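Local coordinates for insecticidal crystal protein Cry7Cal (Bacillus thuringiensis, PDB 5ZI1), which is an insecticidal delta-endotoxin active against locusts, probably binding receptors on gut cells and damaging their membranes; this fragment is its three-domain toxin portion, at residues 242-247 / 465-470; 522-527 / 593-598. One frame throughout, in Å; residues are numbered along the deposited sequence.

Interaction 1. Residues 242-247 / 465-470; sequences PMETVT and PDKITQ
Thr245 pairs with Ile468 and Val246 with Thr469 in two successive parallel beta bridges, the segments running 51° apart end to end. Three backbone bonds zip them: Ile468 N to Glu244 O (3.0 Å), Val246 N to Ile468 O (2.9 Å) and Gln470 N to Val246 O (3.0 Å). Thr245 and Ile468 share one face, side by side, their CG2 methyls 4.0 Å apart. Thr245 OG1 lies beside its own backbone N (chi1 -54°), from where it donates to Met243 O in the carbonyl plane, just where the strand starts. Residues 242-247 come soon after helix 232-235, and their parallel pairing adds strand 245-246 to the sheet that holds 468-472 and 589-599, consistent with a link between the helical domain and the C-terminal beta domain of three-domain Cry toxins. Next to Thr245, Ile468 CD1 reaches Met243 CG at 4.0 Å and the ring of Pro242. Val246 CG2 packs on Lys467 CD at 3.9 Å. The lysine bends at chi3 and chi4 and brings NZ to a long salt bridge with Glu244 OE1 (3.5 Å), the glutamate reaching over with an extended chain. At the far end, Gln470 CD lies 3.8 Å from Thr247 CG2, while Gln470 NE2 bonds Glu596.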
# COMPACT_ATOMS: atom_id res chain seq x y z
N PRO A 242 4.53 -18.08 12.86
CA PRO A 242 5.63 -18.36 13.79
C PRO A 242 7.02 -18.15 13.21
O PRO A 242 8.00 -18.38 13.93
CB PRO A 242 5.41 -19.85 14.13
CG PRO A 242 4.83 -20.42 12.89
CD PRO A 242 3.94 -19.31 12.31
N MET A 243 7.15 -17.73 11.96
CA MET A 243 8.47 -17.39 11.44
C MET A 243 8.37 -16.23 10.45
O MET A 243 7.28 -15.77 10.10
CB MET A 243 9.16 -18.60 10.80
CG MET A 243 8.52 -19.12 9.53
SD MET A 243 8.88 -20.89 9.30
CE MET A 243 10.43 -21.08 10.20
N GLU A 244 9.54 -15.76 10.03
CA GLU A 244 9.65 -14.62 9.14
C GLU A 244 8.75 -14.78 7.93
O GLU A 244 8.68 -15.85 7.33
CB GLU A 244 11.10 -14.43 8.72
CG GLU A 244 12.03 -14.29 9.91
CD GLU A 244 13.49 -14.24 9.51
OE1 GLU A 244 13.77 -14.16 8.29
OE2 GLU A 244 14.37 -14.29 10.41
N THR A 245 8.04 -13.71 7.61
CA THR A 245 6.96 -13.71 6.63
C THR A 245 7.25 -12.57 5.67
O THR A 245 7.55 -11.46 6.11
CB THR A 245 5.59 -13.49 7.30
OG1 THR A 245 5.39 -14.47 8.34
CG2 THR A 245 4.47 -13.60 6.28
N VAL A 246 7.15 -12.84 4.37
CA VAL A 246 7.48 -11.85 3.35
C VAL A 246 6.19 -11.38 2.70
O VAL A 246 5.45 -12.19 2.13
CB VAL A 246 8.46 -12.42 2.31
CG1 VAL A 246 8.70 -11.40 1.21
CG2 VAL A 246 9.76 -12.80 2.99
N THR A 247 5.94 -10.08 2.76
CA THR A 247 4.68 -9.53 2.29
C THR A 247 4.90 -8.43 1.25
O THR A 247 5.99 -7.85 1.13
CB THR A 247 3.90 -8.98 3.46
OG1 THR A 247 4.68 -7.94 4.06
CG2 THR A 247 3.69 -10.08 4.48
N PRO A 465 12.40 -20.56 0.75
CA PRO A 465 12.62 -21.57 1.79
C PRO A 465 13.04 -20.86 3.07
O PRO A 465 13.60 -19.76 3.03
CB PRO A 465 13.74 -22.44 1.21
CG PRO A 465 14.44 -21.54 0.23
CD PRO A 465 13.38 -20.66 -0.34
N ASP A 466 12.73 -21.48 4.20
CA ASP A 466 12.98 -20.95 5.54
C ASP A 466 12.10 -19.75 5.88
O ASP A 466 12.33 -19.11 6.93
CB ASP A 466 14.44 -20.55 5.74
CG ASP A 466 15.40 -21.64 5.35
OD1 ASP A 466 14.96 -22.71 4.87
OD2 ASP A 466 16.61 -21.43 5.54
N LYS A 467 11.13 -19.42 5.05
CA LYS A 467 10.26 -18.27 5.28
C LYS A 467 8.85 -18.60 4.81
O LYS A 467 8.65 -19.42 3.91
CB LYS A 467 10.75 -17.01 4.55
CG LYS A 467 12.09 -16.49 5.04
CD LYS A 467 12.49 -15.22 4.32
CE LYS A 467 13.21 -14.28 5.26
NZ LYS A 467 14.64 -14.06 4.91
N ILE A 468 7.87 -17.95 5.42
CA ILE A 468 6.53 -17.96 4.86
C ILE A 468 6.50 -16.92 3.75
O ILE A 468 6.80 -15.74 3.98
CB ILE A 468 5.47 -17.68 5.92
CG1 ILE A 468 5.37 -18.86 6.90
CG2 ILE A 468 4.16 -17.43 5.23
CD1 ILE A 468 4.76 -18.48 8.27
N THR A 469 6.19 -17.35 2.54
CA THR A 469 6.11 -16.45 1.41
C THR A 469 4.65 -16.13 1.18
O THR A 469 3.84 -17.03 0.90
CB THR A 469 6.74 -17.07 0.15
OG1 THR A 469 8.03 -17.60 0.50
CG2 THR A 469 6.94 -15.98 -0.90
N GLN A 470 4.29 -14.86 1.34
CA GLN A 470 2.90 -14.45 1.22
C GLN A 470 2.80 -13.69 -0.09
O GLN A 470 3.36 -12.60 -0.24
CB GLN A 470 2.46 -13.61 2.42
CG GLN A 470 0.99 -13.21 2.40
CD GLN A 470 0.65 -12.17 3.46
OE1 GLN A 470 1.04 -11.01 3.34
NE2 GLN A 470 -0.06 -12.58 4.51

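Interaction 2. Residues 522-527 / 593-598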
# COMPACT_ATOMS: atom_id res chain seq x y z
N ILE A 522 6.16 -27.81 0.26
CA ILE A 522 5.30 -26.69 0.63
C ILE A 522 4.01 -27.16 1.31
O ILE A 522 3.55 -28.28 1.13
CB ILE A 522 4.94 -25.82 -0.60
CG1 ILE A 522 4.30 -26.71 -1.69
CG2 ILE A 522 6.17 -24.99 -1.07
CD1 ILE A 522 3.71 -25.95 -2.88
N LYS A 523 3.43 -26.24 2.08
CA LYS A 523 2.01 -26.20 2.37
C LYS A 523 1.52 -24.89 1.78
O LYS A 523 2.24 -23.88 1.85
CB LYS A 523 1.77 -26.25 3.88
CG LYS A 523 1.57 -27.62 4.43
CD LYS A 523 0.85 -27.58 5.76
CE LYS A 523 1.81 -27.09 6.83
NZ LYS A 523 1.19 -27.28 8.16
N VAL A 524 0.33 -24.89 1.19
CA VAL A 524 -0.30 -23.68 0.68
C VAL A 524 -1.45 -23.30 1.60
O VAL A 524 -2.42 -24.05 1.74
CB VAL A 524 -0.78 -23.86 -0.77
CG1 VAL A 524 -1.63 -22.68 -1.23
CG2 VAL A 524 0.40 -24.04 -1.70
N ARG A 525 -1.34 -22.14 2.23
CA ARG A 525 -2.39 -21.59 3.07
C ARG A 525 -2.99 -20.38 2.37
O ARG A 525 -2.29 -19.39 2.12
CB ARG A 525 -1.83 -21.21 4.44
CG ARG A 525 -2.88 -20.77 5.45
CD ARG A 525 -2.25 -20.66 6.82
NE ARG A 525 -1.30 -19.57 6.89
CZ ARG A 525 -0.49 -19.33 7.92
NH1 ARG A 525 -0.49 -20.14 8.97
NH2 ARG A 525 0.33 -18.29 7.91
N VAL A 526 -4.26 -20.48 2.05
CA VAL A 526 -5.01 -19.38 1.45
C VAL A 526 -5.69 -18.57 2.55
O VAL A 526 -6.29 -19.14 3.48
CB VAL A 526 -6.03 -19.91 0.44
CG1 VAL A 526 -6.88 -18.77 -0.08
CG2 VAL A 526 -5.31 -20.63 -0.69
N ARG A 527 -5.57 -17.25 2.48
CA ARG A 527 -6.33 -16.35 3.32
C ARG A 527 -7.55 -15.91 2.51
O ARG A 527 -7.40 -15.20 1.51
CB ARG A 527 -5.47 -15.16 3.75
CG ARG A 527 -6.21 -14.08 4.52
CD ARG A 527 -5.24 -13.12 5.16
NE ARG A 527 -5.86 -12.43 6.29
CZ ARG A 527 -6.57 -11.31 6.19
NH1 ARG A 527 -6.77 -10.75 5.01
NH2 ARG A 527 -7.09 -10.77 7.29
N ASP A 593 -7.56 -13.48 -0.83
CA ASP A 593 -6.69 -12.36 -0.53
C ASP A 593 -5.25 -12.75 -0.83
O ASP A 593 -4.72 -12.42 -1.90
CB ASP A 593 -6.91 -11.92 0.92
CG ASP A 593 -5.88 -10.92 1.39
OD1 ASP A 593 -5.35 -10.15 0.55
OD2 ASP A 593 -5.58 -10.90 2.61
N LYS A 594 -4.61 -13.49 0.08
CA LYS A 594 -3.21 -13.86 -0.07
C LYS A 594 -3.05 -15.37 -0.23
O LYS A 594 -3.89 -16.17 0.24
CB LYS A 594 -2.39 -13.40 1.14
CG LYS A 594 -2.54 -11.92 1.48
CD LYS A 594 -1.90 -11.01 0.41
CE LYS A 594 -2.15 -9.52 0.73
NZ LYS A 594 -1.67 -9.15 2.10
N ILE A 595 -1.97 -15.75 -0.90
CA ILE A 595 -1.55 -17.14 -1.01
C ILE A 595 -0.26 -17.28 -0.23
O ILE A 595 0.70 -16.54 -0.49
CB ILE A 595 -1.34 -17.55 -2.47
CG1 ILE A 595 -2.47 -16.97 -3.32
CG2 ILE A 595 -1.30 -19.06 -2.56
CD1 ILE A 595 -3.78 -17.61 -3.01
N GLU A 596 -0.23 -18.20 0.72
CA GLU A 596 0.92 -18.32 1.61
C GLU A 596 1.55 -19.69 1.44
O GLU A 596 0.90 -20.72 1.65
CB GLU A 596 0.54 -18.05 3.06
CG GLU A 596 0.12 -16.61 3.28
CD GLU A 596 -0.41 -16.38 4.66
OE1 GLU A 596 -0.64 -17.39 5.37
OE2 GLU A 596 -0.59 -15.20 5.05
N PHE A 597 2.83 -19.68 1.06
CA PHE A 597 3.63 -20.88 0.89
C PHE A 597 4.40 -21.09 2.18
O PHE A 597 5.29 -20.31 2.52
CB PHE A 597 4.53 -20.72 -0.33
CG PHE A 597 3.76 -20.57 -1.61
CD1 PHE A 597 3.28 -19.34 -2.00
CD2 PHE A 597 3.46 -21.67 -2.38
CE1 PHE A 597 2.54 -19.20 -3.17
CE2 PHE A 597 2.71 -21.54 -3.55
CZ PHE A 597 2.25 -20.30 -3.94
N ILE A 598 4.03 -22.14 2.90
CA ILE A 598 4.58 -22.44 4.21
C ILE A 598 5.64 -23.51 4.03
O ILE A 598 5.38 -24.53 3.37
CB ILE A 598 3.47 -22.89 5.18
CG1 ILE A 598 2.50 -21.72 5.43
CG2 ILE A 598 4.05 -23.47 6.48
CD1 ILE A 598 1.21 -22.13 6.08
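The Arg525 guanidinium carries Ile598 CD1 over one face, 3.6 Å above its plane and offset toward the rim, and Glu596 at its edge. Arg525 NE and NH2 both converge on Glu596 OE1, at 2.7 and 2.9 Å: NE meets the oxygen nearly along its C-O axis, NH2 from above the carboxylate plane, the two planes being 60° apart. This side-on grip fixes the guanidinium's rotation; NH2 also bonds Thr240 O, and Tyr241 adds a cation-pi contact while its OH bonds Glu596 OE2. Arg527, in cation-pi contact with Tyr559, meets Asp593 at its guanidinium edge. Arg527 NH1 reaches Asp593 OD2 at 2.7 Å on the anti side but well out of the carboxylate plane; CG anti to the backbone N (chi1 174°) and an extended chain carry the group alongside the aspartate. On the other face of the sheet Val524 CG2 lies 3.9 Å from Phe597 CE2, and Ile522 CD1 comes to the edge of the Phe597 ring. Paired backbone bonds join Lys523 with Ile598 and Arg525 with Glu596. Asp593 and Lys594 together face Arg527, a classic beta bulge at one end of this antiparallel pair, which belongs to the beta-sandwich C-terminal domain of three-domain Cry toxins.

Interactions 1 and 2 are pairings of the same mixed sheet, their centres 10 Å apart, with the antiparallel pair 468-472/589-599 between them. Strand 468-472 of interaction 1 runs beside strand 589-599 of interaction 2, and Phe597 N lies 2.8 Å from Thr469 O in a probable backbone bond. Side chains join them too: Gln470 NE2 reaches Glu596 OE2 at 2.7 Å, leaving OE1 of that carboxylate to Arg525. Tyr241, just before 242-247, belongs to the same polar cluster. Through it the chain that follows helix 232-235, probably a connection between domains, is tied to the Arg525-Glu596 salt bridge of interaction 2 as well as to strand 468-472.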